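Local coordinates for putative transcriptional regulator protein (Vibrio parahaemolyticus, PDB 3ER6) that is of unknown function but probably regulates transcription by binding DNA through an AraC-type region of the full-length protein, which this DJ-1/PfpI-like portion lacks, at residues A13-G18 and A22-S27; V48-R53 and P95-W100; P54-G57 and I61-Q64; S89-D94 and V121-L126. The protein carries 1 engineered substitution. All coordinates share one frame; numbering follows the deposited sequence.

In the fold
The four contacts belong to the DJ-1/PfpI-like domain, an alpha/beta fold around a six-stranded mixed sheet. Contact 1 joins strand 9-14 to helix 22-37 and comes first along the chain. Contact 2 sets the loop after edge strand 43-48 against helix 95-106, and the hairpin of contact 3 falls between its two segments. Contact 4 alternates with contact 2, since helix 95-106 follows its loop directly. Contacts 1 and 3, centres about 11 Å apart, both touch the second subunit, whereas contacts 3 and 4 are about 22 Å apart between centres. Contact 4, a loop against the end of helix 117-124, has no part in the dimer interface; contact 1 comes within about 6 Å of it between nearest atoms.

Contact 1 of 4, residues A13-G18 and A22-S27; sequences ALAPTG and ASIISS
Within the beta-alpha-beta unit of strand 9-14, helix 22-37 and strand 43-48, Ile24 in the first turn of the helix reaches the end of the strand and meets Ala13, Leu14 and Ala15. Its branches divide the work. The side methyl goes to Ala13, with Ile24 CG2 3.8 Å from Ala13 CB. The terminal methyl meets a carbonyl oxygen instead, Ile24 CD1 being 3.6 Å from Leu14 O. Between them the methylene faces the next alanine, at 4.2 Å from Ile24 CG1 to Ala15 CB. A chi1 of -81° sets CG2 anti to the backbone N and CG1 beside that N, which spreads both branches over the strand end. The CB atoms of Ala13 and Ala15 point to the helix, while that of Leu14 points to the other side, the alternation of an extended chain. In this alpha/beta domain strand 9-14 lies between strands 43-48 and 77-80 of the parallel part of the sheet, and Ile24 also touches Ile79 of strand 77-80. One turn further along the helix, Ser27 folds its hydroxyl back, Ser27 OG giving a bond of 2.7 Å to Ser23 O nearly along the C=O axis. The same oxygen accepts from Ser27 N at 3.1 Å. Elsewhere on the helix, Ala22, Ile25 and Ser26 pack on Ala22 of the second subunit, and Ala22 N is hydrogen-bonded to Glu29 of that subunit.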
loop_
_atom_site.group_PDB
_atom_site.type_symbol
_atom_site.label_atom_id
_atom_site.label_comp_id
_atom_site.label_asym_id
_atom_site.label_seq_id
_atom_site.Cartn_x
_atom_site.Cartn_y
_atom_site.Cartn_z
ATOM N N ALA A 13 -11.090 4.886 8.048
ATOM C CA ALA A 13 -10.707 4.605 6.660
ATOM C C ALA A 13 -11.700 3.628 6.039
ATOM O O ALA A 13 -11.745 2.441 6.383
ATOM C CB ALA A 13 -9.272 4.003 6.630
ATOM N N LEU A 14 -12.525 4.130 5.133
ATOM C CA LEU A 14 -13.466 3.320 4.413
ATOM C C LEU A 14 -12.786 2.678 3.206
ATOM O O LEU A 14 -12.280 3.392 2.309
ATOM C CB LEU A 14 -14.613 4.208 3.925
ATOM C CG LEU A 14 -15.653 3.550 3.028
ATOM C CD1 LEU A 14 -16.488 2.478 3.849
ATOM C CD2 LEU A 14 -16.511 4.647 2.454
ATOM N N ALA A 15 -12.808 1.333 3.182
ATOM C CA ALA A 15 -12.198 0.534 2.096
ATOM C C ALA A 15 -13.337 -0.099 1.331
ATOM O O ALA A 15 -13.945 -1.078 1.775
ATOM C CB ALA A 15 -11.220 -0.559 2.721
ATOM N N PRO A 16 -13.724 0.514 0.213
ATOM C CA PRO A 16 -14.874 0.004 -0.484
ATOM C C PRO A 16 -14.740 -1.384 -1.150
ATOM O O PRO A 16 -15.744 -2.027 -1.353
ATOM C CB PRO A 16 -15.143 1.072 -1.540
ATOM C CG PRO A 16 -14.716 2.386 -0.827
ATOM C CD PRO A 16 -13.374 1.901 -0.164
ATOM N N THR A 17 -13.536 -1.828 -1.494
ATOM C CA THR A 17 -13.368 -3.109 -2.201
ATOM C C THR A 17 -12.043 -3.790 -1.899
ATOM O O THR A 17 -10.982 -3.136 -1.902
ATOM C CB THR A 17 -13.536 -2.944 -3.763
ATOM O OG1 THR A 17 -13.239 -4.197 -4.421
ATOM C CG2 THR A 17 -12.624 -1.935 -4.312
ATOM N N GLY A 18 -12.071 -5.117 -1.703
ATOM C CA GLY A 18 -10.846 -5.859 -1.501
ATOM C C GLY A 18 -10.022 -6.006 -2.784
ATOM O O GLY A 18 -8.887 -6.424 -2.748
ATOM N N ALA A 22 -5.057 -1.900 -0.798
ATOM C CA ALA A 22 -3.666 -1.646 -0.309
ATOM C C ALA A 22 -3.414 -0.202 0.003
ATOM O O ALA A 22 -2.769 0.105 0.999
ATOM C CB ALA A 22 -2.628 -2.093 -1.306
ATOM N N SER A 23 -3.898 0.722 -0.835
ATOM C CA SER A 23 -3.606 2.149 -0.535
ATOM C C SER A 23 -4.266 2.682 0.757
ATOM O O SER A 23 -3.764 3.668 1.378
ATOM C CB SER A 23 -3.939 3.061 -1.747
ATOM O OG SER A 23 -5.337 2.959 -2.115
ATOM N N ILE A 24 -5.385 2.092 1.153
ATOM C CA ILE A 24 -5.961 2.421 2.463
ATOM C C ILE A 24 -4.976 1.992 3.550
ATOM O O ILE A 24 -4.684 2.738 4.478
ATOM C CB ILE A 24 -7.313 1.683 2.653
ATOM C CG1 ILE A 24 -8.408 2.463 1.921
ATOM C CG2 ILE A 24 -7.706 1.540 4.136
ATOM C CD1 ILE A 24 -8.686 3.908 2.608
ATOM N N ILE A 25 -4.477 0.768 3.435
ATOM C CA ILE A 25 -3.552 0.210 4.465
ATOM C C ILE A 25 -2.246 1.044 4.460
ATOM O O ILE A 25 -1.733 1.388 5.517
ATOM C CB ILE A 25 -3.177 -1.253 4.125
ATOM C CG1 ILE A 25 -4.429 -2.100 3.832
ATOM C CG2 ILE A 25 -2.240 -1.907 5.243
ATOM C CD1 ILE A 25 -5.421 -2.065 5.021
ATOM N N SER A 26 -1.686 1.372 3.273
ATOM C CA SER A 26 -0.428 2.140 3.279
ATOM C C SER A 26 -0.641 3.527 3.932
ATOM O O SER A 26 0.246 4.013 4.626
ATOM C CB SER A 26 0.169 2.275 1.866
ATOM O OG SER A 26 -0.702 3.002 1.026
ATOM N N SER A 27 -1.813 4.127 3.733
ATOM C CA SER A 27 -2.086 5.443 4.276
ATOM C C SER A 27 -2.090 5.352 5.790
ATOM O O SER A 27 -1.538 6.216 6.429
ATOM C CB SER A 27 -3.414 6.044 3.784
ATOM O OG SER A 27 -3.421 6.149 2.358
#

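Contact 2 of 4, residues V48-R53 and P95-W100; sequences VTPNNR and PALFDW
Val48, at the end of edge strand 43-48, turns a methyl to the six-membered ring of Trp100, with Val48 CG2 4.4 Å from Trp100 CH2 and approaching the indole obliquely. Trp100 is fixed at its polar edge by a hydrogen bond from NE1 to Phe72 O. Next, Thr49 points away from the helix and closes the loop on itself: Thr49 OG1 donates to Arg53 O at 2.7 Å, in the carbonyl plane and on a lone pair. Pro50 makes the closest approach, Pro50 CB lying 3.6 Å from Leu97 CD2, and the same methyl is 3.8 Å from Pro50 CA. In Leu97, chi1 (-158°) carries CG anti to the backbone N, and chi2 then turns CD2 to the proline. The arrangement sets a beta turn beyond the sheet edge against the first turns of helix 95-106, and Trp69 fills in between, touching Val48, Leu97 and Trp100. Val48 and Trp100 also share Val12 of strand 9-14 as a neighbour. Asn51 forms an Asx turn, its OD1 accepting from Arg53 N at 3.0 Å, although the donor stands well above the carbonyl plane, 62° out of it. Asn52 ends the type I turn begun at Thr49, with 2.9 Å from Asn52 N to Thr49 O, and its amide bonds to the backbone N of Trp69 and the side chain of Gln70.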
loop_
_atom_site.group_PDB
_atom_site.type_symbol
_atom_site.label_atom_id
_atom_site.label_comp_id
_atom_site.label_asym_id
_atom_site.label_seq_id
_atom_site.Cartn_x
_atom_site.Cartn_y
_atom_site.Cartn_z
ATOM N N VAL A 48 -13.079 0.441 8.067
ATOM C CA VAL A 48 -14.494 0.046 7.919
ATOM C C VAL A 48 -14.822 -0.297 6.472
ATOM O O VAL A 48 -14.149 0.177 5.545
ATOM C CB VAL A 48 -15.498 1.146 8.410
ATOM C CG1 VAL A 48 -15.317 1.348 9.924
ATOM C CG2 VAL A 48 -15.316 2.455 7.602
ATOM N N THR A 49 -15.807 -1.168 6.282
ATOM C CA THR A 49 -16.186 -1.589 4.951
ATOM C C THR A 49 -17.646 -1.219 4.732
ATOM O O THR A 49 -18.424 -1.066 5.686
ATOM C CB THR A 49 -15.964 -3.097 4.732
ATOM O OG1 THR A 49 -16.939 -3.825 5.509
ATOM C CG2 THR A 49 -14.445 -3.535 5.089
ATOM N N PRO A 50 -18.035 -1.036 3.467
ATOM C CA PRO A 50 -19.346 -0.468 3.179
ATOM C C PRO A 50 -20.540 -1.216 3.774
ATOM O O PRO A 50 -21.543 -0.558 4.138
ATOM C CB PRO A 50 -19.426 -0.445 1.639
ATOM C CG PRO A 50 -17.997 -0.546 1.151
ATOM C CD PRO A 50 -17.267 -1.388 2.244
ATOM N N ASN A 51 -20.446 -2.541 3.863
ATOM C CA ASN A 51 -21.508 -3.372 4.436
ATOM C C ASN A 51 -21.028 -3.967 5.762
ATOM O O ASN A 51 -21.654 -4.874 6.315
ATOM C CB ASN A 51 -21.852 -4.499 3.430
ATOM C CG ASN A 51 -20.575 -5.290 2.972
ATOM O OD1 ASN A 51 -19.421 -5.013 3.412
ATOM N ND2 ASN A 51 -20.782 -6.275 2.094
ATOM N N ASN A 52 -19.921 -3.454 6.287
ATOM C CA ASN A 52 -19.306 -3.988 7.527
ATOM C C ASN A 52 -19.001 -5.494 7.432
ATOM O O ASN A 52 -18.888 -6.197 8.486
ATOM C CB ASN A 52 -20.187 -3.669 8.768
ATOM C CG ASN A 52 -20.512 -2.178 8.886
ATOM O OD1 ASN A 52 -19.601 -1.361 8.929
ATOM N ND2 ASN A 52 -21.812 -1.821 8.958
ATOM N N ARG A 53 -18.864 -6.003 6.207
ATOM C CA ARG A 53 -18.430 -7.422 6.013
ATOM C C ARG A 53 -16.923 -7.454 5.743
ATOM O O ARG A 53 -16.364 -6.437 5.403
ATOM C CB ARG A 53 -19.173 -8.062 4.814
ATOM C CG ARG A 53 -20.725 -8.011 4.901
ATOM C CD ARG A 53 -21.285 -8.927 5.949
ATOM N NE ARG A 53 -20.992 -10.308 5.573
ATOM C CZ ARG A 53 -20.834 -11.314 6.434
ATOM N NH1 ARG A 53 -20.986 -11.115 7.754
ATOM N NH2 ARG A 53 -20.519 -12.524 5.965
ATOM N N PRO A 95 -26.713 4.243 -0.443
ATOM C CA PRO A 95 -27.021 5.682 -0.251
ATOM C C PRO A 95 -26.811 6.195 1.168
ATOM O O PRO A 95 -26.480 7.376 1.366
ATOM C CB PRO A 95 -28.506 5.777 -0.580
ATOM C CG PRO A 95 -28.977 4.395 -0.896
ATOM C CD PRO A 95 -27.796 3.511 -1.124
ATOM N N ALA A 96 -27.079 5.359 2.165
ATOM C CA ALA A 96 -26.842 5.744 3.553
ATOM C C ALA A 96 -25.362 6.057 3.804
ATOM O O ALA A 96 -25.021 6.876 4.670
ATOM C CB ALA A 96 -27.331 4.688 4.497
ATOM N N LEU A 97 -24.494 5.406 3.034
ATOM C CA LEU A 97 -23.052 5.655 3.152
ATOM C C LEU A 97 -22.727 7.021 2.525
ATOM O O LEU A 97 -21.933 7.772 3.086
ATOM C CB LEU A 97 -22.271 4.541 2.484
ATOM C CG LEU A 97 -20.820 4.249 2.863
ATOM C CD1 LEU A 97 -20.555 4.061 4.410
ATOM C CD2 LEU A 97 -20.431 2.983 2.146
ATOM N N PHE A 98 -23.331 7.345 1.368
ATOM C CA PHE A 98 -23.225 8.721 0.859
ATOM C C PHE A 98 -23.740 9.735 1.872
ATOM O O PHE A 98 -23.166 10.801 2.004
ATOM C CB PHE A 98 -23.971 8.904 -0.474
ATOM C CG PHE A 98 -23.183 8.484 -1.652
ATOM C CD1 PHE A 98 -22.114 9.267 -2.084
ATOM C CD2 PHE A 98 -23.471 7.313 -2.316
ATOM C CE1 PHE A 98 -21.357 8.888 -3.209
ATOM C CE2 PHE A 98 -22.726 6.916 -3.418
ATOM C CZ PHE A 98 -21.651 7.714 -3.872
ATOM N N ASP A 99 -24.840 9.425 2.577
ATOM C CA ASP A 99 -25.359 10.375 3.542
ATOM C C ASP A 99 -24.337 10.564 4.645
ATOM O O ASP A 99 -24.106 11.655 5.092
ATOM C CB ASP A 99 -26.697 9.910 4.168
ATOM C CG ASP A 99 -27.855 9.882 3.153
ATOM O OD1 ASP A 99 -27.747 10.558 2.109
ATOM O OD2 ASP A 99 -28.863 9.157 3.392
ATOM N N TRP A 100 -23.709 9.469 5.083
ATOM C CA TRP A 100 -22.725 9.527 6.163
ATOM C C TRP A 100 -21.469 10.383 5.789
ATOM O O TRP A 100 -21.040 11.227 6.548
ATOM C CB TRP A 100 -22.368 8.071 6.518
ATOM C CG TRP A 100 -21.328 7.872 7.563
ATOM C CD1 TRP A 100 -21.462 8.064 8.918
ATOM C CD2 TRP A 100 -20.040 7.282 7.356
ATOM N NE1 TRP A 100 -20.306 7.683 9.558
ATOM C CE2 TRP A 100 -19.410 7.214 8.620
ATOM C CE3 TRP A 100 -19.331 6.891 6.217
ATOM C CZ2 TRP A 100 -18.108 6.746 8.784
ATOM C CZ3 TRP A 100 -18.016 6.388 6.371
ATOM C CH2 TRP A 100 -17.418 6.329 7.667
#

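Contact 3 of 4, residues P54-G57 and I61-Q64; sequences PLIG and ISVQ
Leu55 and Val63 form the antiparallel hydrogen-bonded pair of a small beta hairpin, strands 55-57 and 61-64. Two backbone bonds join them, 2.9 Å from Val63 N to Leu55 O and 3.0 Å from Leu55 N to Val63 O. A third, from Gly57 N to Ile61 O, comes from above the carbonyl plane and closes a looser pair. Val63 O is also approached by a CH donor, Pro54 CA, at 3.1 Å. Apolar contacts gather on the face of Leu55 and Val63, whose CB atoms are 4.1 Å apart. Ile61 lies on this face too; its chi1 of 62° puts CG1 between backbone N and carbonyl carbon, and Ile61 CG1 rests 3.7 Å from Gly57 CA. The other face carries mixed contacts: Ser62 OG lies 3.7 Å from Pro54 CB and 4.2 Å from Ile56 CD1, the terminal methyl. Alongside, the Gln64 chain bends at chi2 and brings Gln64 OE1 to 3.5 Å from Pro54 CG. Residues 62-64 pair antiparallel with a strand of the second subunit. The hairpin thus rests on the Leu55-Val63 backbone bonds, its apolar face shared between Phe21 of its own chain and Val47 and Ile61 of the second subunit.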
loop_
_atom_site.group_PDB
_atom_site.type_symbol
_atom_site.label_atom_id
_atom_site.label_comp_id
_atom_site.label_asym_id
_atom_site.label_seq_id
_atom_site.Cartn_x
_atom_site.Cartn_y
_atom_site.Cartn_z
ATOM N N PRO A 54 -16.279 -8.630 5.851
ATOM C CA PRO A 54 -14.870 -8.779 5.495
ATOM C C PRO A 54 -14.615 -8.388 4.019
ATOM O O PRO A 54 -15.508 -8.517 3.181
ATOM C CB PRO A 54 -14.626 -10.290 5.601
ATOM C CG PRO A 54 -15.656 -10.792 6.560
ATOM C CD PRO A 54 -16.874 -9.874 6.372
ATOM N N LEU A 55 -13.425 -7.880 3.746
ATOM C CA LEU A 55 -13.042 -7.639 2.385
ATOM C C LEU A 55 -12.458 -8.951 1.951
ATOM O O LEU A 55 -11.764 -9.609 2.733
ATOM C CB LEU A 55 -11.960 -6.556 2.272
ATOM C CG LEU A 55 -12.421 -5.103 2.560
ATOM C CD1 LEU A 55 -11.314 -4.238 2.120
ATOM C CD2 LEU A 55 -13.681 -4.746 1.819
ATOM N N ILE A 56 -12.621 -9.250 0.684
ATOM C CA ILE A 56 -11.909 -10.393 0.074
ATOM C C ILE A 56 -10.752 -9.785 -0.756
ATOM O O ILE A 56 -10.985 -9.141 -1.765
ATOM C CB ILE A 56 -12.872 -11.177 -0.791
ATOM C CG1 ILE A 56 -14.095 -11.630 0.069
ATOM C CG2 ILE A 56 -12.094 -12.382 -1.464
ATOM C CD1 ILE A 56 -13.631 -12.593 1.256
ATOM N N GLY A 57 -9.523 -9.965 -0.295
ATOM C CA GLY A 57 -8.351 -9.328 -0.904
ATOM C C GLY A 57 -7.721 -10.296 -1.890
ATOM O O GLY A 57 -8.188 -11.436 -2.057
ATOM N N ILE A 61 -6.863 -13.821 0.638
ATOM C CA ILE A 61 -7.013 -13.360 2.025
ATOM C C ILE A 61 -8.400 -12.812 2.319
ATOM O O ILE A 61 -9.158 -12.365 1.406
ATOM C CB ILE A 61 -5.978 -12.253 2.401
ATOM C CG1 ILE A 61 -6.177 -10.996 1.513
ATOM C CG2 ILE A 61 -4.579 -12.837 2.307
ATOM C CD1 ILE A 61 -5.207 -9.820 1.784
ATOM N N SER A 62 -8.748 -12.891 3.604
ATOM C CA SER A 62 -9.964 -12.278 4.082
ATOM C C SER A 62 -9.480 -11.224 5.080
ATOM O O SER A 62 -8.596 -11.516 5.899
ATOM C CB SER A 62 -10.768 -13.310 4.870
ATOM O OG SER A 62 -12.007 -12.781 5.083
ATOM N N VAL A 63 -10.108 -10.062 5.064
ATOM C CA VAL A 63 -9.777 -8.941 5.967
ATOM C C VAL A 63 -10.981 -8.543 6.867
ATOM O O VAL A 63 -11.984 -7.961 6.412
ATOM C CB VAL A 63 -9.259 -7.729 5.173
ATOM C CG1 VAL A 63 -8.737 -6.609 6.153
ATOM C CG2 VAL A 63 -8.055 -8.168 4.274
ATOM N N GLN A 64 -10.884 -8.880 8.136
ATOM C CA GLN A 64 -12.023 -8.718 9.017
ATOM C C GLN A 64 -11.868 -7.444 9.885
ATOM O O GLN A 64 -10.919 -7.351 10.716
ATOM C CB GLN A 64 -12.141 -9.936 9.906
ATOM C CG GLN A 64 -13.131 -9.735 11.057
ATOM C CD GLN A 64 -14.569 -9.765 10.583
ATOM O OE1 GLN A 64 -15.032 -10.767 10.025
ATOM N NE2 GLN A 64 -15.289 -8.683 10.805
#

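Contact 4 of 4, residues S89-D94 and V121-L126; sequences SLDKID and VAKAGL. Engineered in segment 89-94: Lys92 (natural residue Asn).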
loop_
_atom_site.group_PDB
_atom_site.type_symbol
_atom_site.label_atom_id
_atom_site.label_comp_id
_atom_site.label_asym_id
_atom_site.label_seq_id
_atom_site.Cartn_x
_atom_site.Cartn_y
_atom_site.Cartn_z
ATOM N N SER A 89 -18.939 0.036 -9.851
ATOM C CA SER A 89 -19.253 0.089 -8.423
ATOM C C SER A 89 -20.003 1.316 -7.989
ATOM O O SER A 89 -20.675 1.317 -6.959
ATOM C CB SER A 89 -17.942 0.032 -7.659
ATOM O OG SER A 89 -17.135 1.142 -8.023
ATOM N N LEU A 90 -19.807 2.411 -8.685
ATOM C CA LEU A 90 -20.196 3.731 -8.096
ATOM C C LEU A 90 -21.687 3.750 -7.733
ATOM O O LEU A 90 -22.081 4.288 -6.678
ATOM C CB LEU A 90 -19.864 4.896 -9.054
ATOM C CG LEU A 90 -20.136 6.316 -8.522
ATOM C CD1 LEU A 90 -19.312 6.660 -7.257
ATOM C CD2 LEU A 90 -19.870 7.378 -9.612
ATOM N N ASP A 91 -22.507 3.187 -8.628
ATOM C CA ASP A 91 -23.957 3.247 -8.490
ATOM C C ASP A 91 -24.462 2.227 -7.502
ATOM O O ASP A 91 -25.634 2.258 -7.140
ATOM C CB ASP A 91 -24.671 3.050 -9.846
ATOM C CG ASP A 91 -24.573 4.299 -10.739
ATOM O OD1 ASP A 91 -24.082 5.370 -10.252
ATOM O OD2 ASP A 91 -24.987 4.207 -11.929
ATOM N N LYS A 92 -23.595 1.317 -7.087
ATOM C CA LYS A 92 -23.977 0.262 -6.163
ATOM C C LYS A 92 -23.709 0.637 -4.702
ATOM O O LYS A 92 -24.072 -0.106 -3.780
ATOM C CB LYS A 92 -23.274 -1.057 -6.509
ATOM C CG LYS A 92 -23.514 -1.539 -7.933
ATOM C CD LYS A 92 -22.668 -2.789 -8.223
ATOM C CE LYS A 92 -23.539 -4.035 -8.386
ATOM N NZ LYS A 92 -23.627 -4.867 -7.124
ATOM N N ILE A 93 -23.097 1.797 -4.478
ATOM C CA ILE A 93 -22.752 2.195 -3.124
ATOM C C ILE A 93 -24.010 2.540 -2.336
ATOM O O ILE A 93 -24.862 3.276 -2.809
ATOM C CB ILE A 93 -21.781 3.409 -3.130
ATOM C CG1 ILE A 93 -20.438 2.959 -3.716
ATOM C CG2 ILE A 93 -21.583 3.980 -1.699
ATOM C CD1 ILE A 93 -19.416 4.091 -3.814
ATOM N N ASP A 94 -24.122 1.995 -1.135
ATOM C CA ASP A 94 -25.254 2.264 -0.254
ATOM C C ASP A 94 -25.500 3.779 -0.127
ATOM O O ASP A 94 -24.632 4.521 0.275
ATOM C CB ASP A 94 -24.893 1.648 1.113
ATOM C CG ASP A 94 -26.022 1.645 2.101
ATOM O OD1 ASP A 94 -27.088 2.254 1.862
ATOM O OD2 ASP A 94 -25.771 1.054 3.182
ATOM N N VAL A 121 -16.203 11.296 -3.787
ATOM C CA VAL A 121 -16.340 12.705 -3.345
ATOM C C VAL A 121 -16.938 13.587 -4.509
ATOM O O VAL A 121 -17.707 14.508 -4.237
ATOM C CB VAL A 121 -15.012 13.315 -2.794
ATOM C CG1 VAL A 121 -14.530 12.520 -1.602
ATOM C CG2 VAL A 121 -13.969 13.342 -3.860
ATOM N N ALA A 122 -16.608 13.283 -5.769
ATOM C CA ALA A 122 -17.241 14.007 -6.911
ATOM C C ALA A 122 -18.743 13.847 -6.868
ATOM O O ALA A 122 -19.469 14.849 -6.829
ATOM C CB ALA A 122 -16.671 13.559 -8.281
ATOM N N LYS A 123 -19.201 12.597 -6.861
ATOM C CA LYS A 123 -20.616 12.284 -6.774
ATOM C C LYS A 123 -21.308 12.955 -5.582
ATOM O O LYS A 123 -22.409 13.460 -5.707
ATOM C CB LYS A 123 -20.831 10.773 -6.697
ATOM C CG LYS A 123 -22.297 10.394 -6.722
ATOM C CD LYS A 123 -22.422 8.896 -6.936
ATOM C CE LYS A 123 -23.858 8.471 -7.054
ATOM N NZ LYS A 123 -24.654 9.547 -7.767
ATOM N N ALA A 124 -20.656 12.993 -4.435
ATOM C CA ALA A 124 -21.236 13.534 -3.250
ATOM C C ALA A 124 -21.240 15.082 -3.243
ATOM O O ALA A 124 -21.794 15.631 -2.359
ATOM C CB ALA A 124 -20.532 13.003 -2.014
ATOM N N GLY A 125 -20.638 15.749 -4.231
ATOM C CA GLY A 125 -20.627 17.206 -4.258
ATOM C C GLY A 125 -19.748 17.888 -3.228
ATOM O O GLY A 125 -19.935 19.078 -2.951
ATOM N N LEU A 126 -18.758 17.178 -2.677
ATOM C CA LEU A 126 -17.914 17.769 -1.613
ATOM C C LEU A 126 -16.950 18.874 -2.072
ATOM O O LEU A 126 -16.486 19.670 -1.256
ATOM C CB LEU A 126 -17.082 16.710 -0.883
ATOM C CG LEU A 126 -17.868 15.478 -0.389
ATOM C CD1 LEU A 126 -16.916 14.610 0.512
ATOM C CD2 LEU A 126 -19.187 15.862 0.391
#
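This is a small, largely apolar contact at the domain surface, in which Lys123 near the end of helix 117-124 reaches over Leu90 in the loop between helices 86-89 and 95-106. The lysine uses its aliphatic chain. Its CD sits at the end of the leucine, Lys123 CD being 3.8 Å from Leu90 CG and 4.0 Å from Leu90 CD2, with CD1 about as near as CG. The two side chains cross at a slant. Lys123 is extended through its first three torsions, starting with CG anti to the backbone N (chi1 -175°), and bends only at chi4 (35°). Asp91 lies near the charged end, but the 4.9 Å from Lys123 NZ to Asp91 OD1 is too long for a salt bridge, and any attraction is probably modest. Phe98 of helix 95-106 packs on the same lysine methylene and on Ile93, so the loop, helix 95-106 and helix 117-124 meet at one point of this alpha/beta domain. Leu90 and Ile93 also rest on Ile83. Each segment shows a helix end. Asp94 is the N-cap of helix 95-106, its OD1 accepting from Ala96 N. Helix 117-124 closes in a Schellman motif at Gly125, whose phi is positive: Gly125 N bonds to Ala122 O at 3.0 Å and Leu126 N to Val121 O at 3.3 Å. In the loop the engineered Lys92 gives a backbone bond of 2.9 Å from its N to Ser89 O, and the Ser89 hydroxyl has two carbonyl oxygens, Ile83 O and Asp85 O, within bonding distance for its one proton.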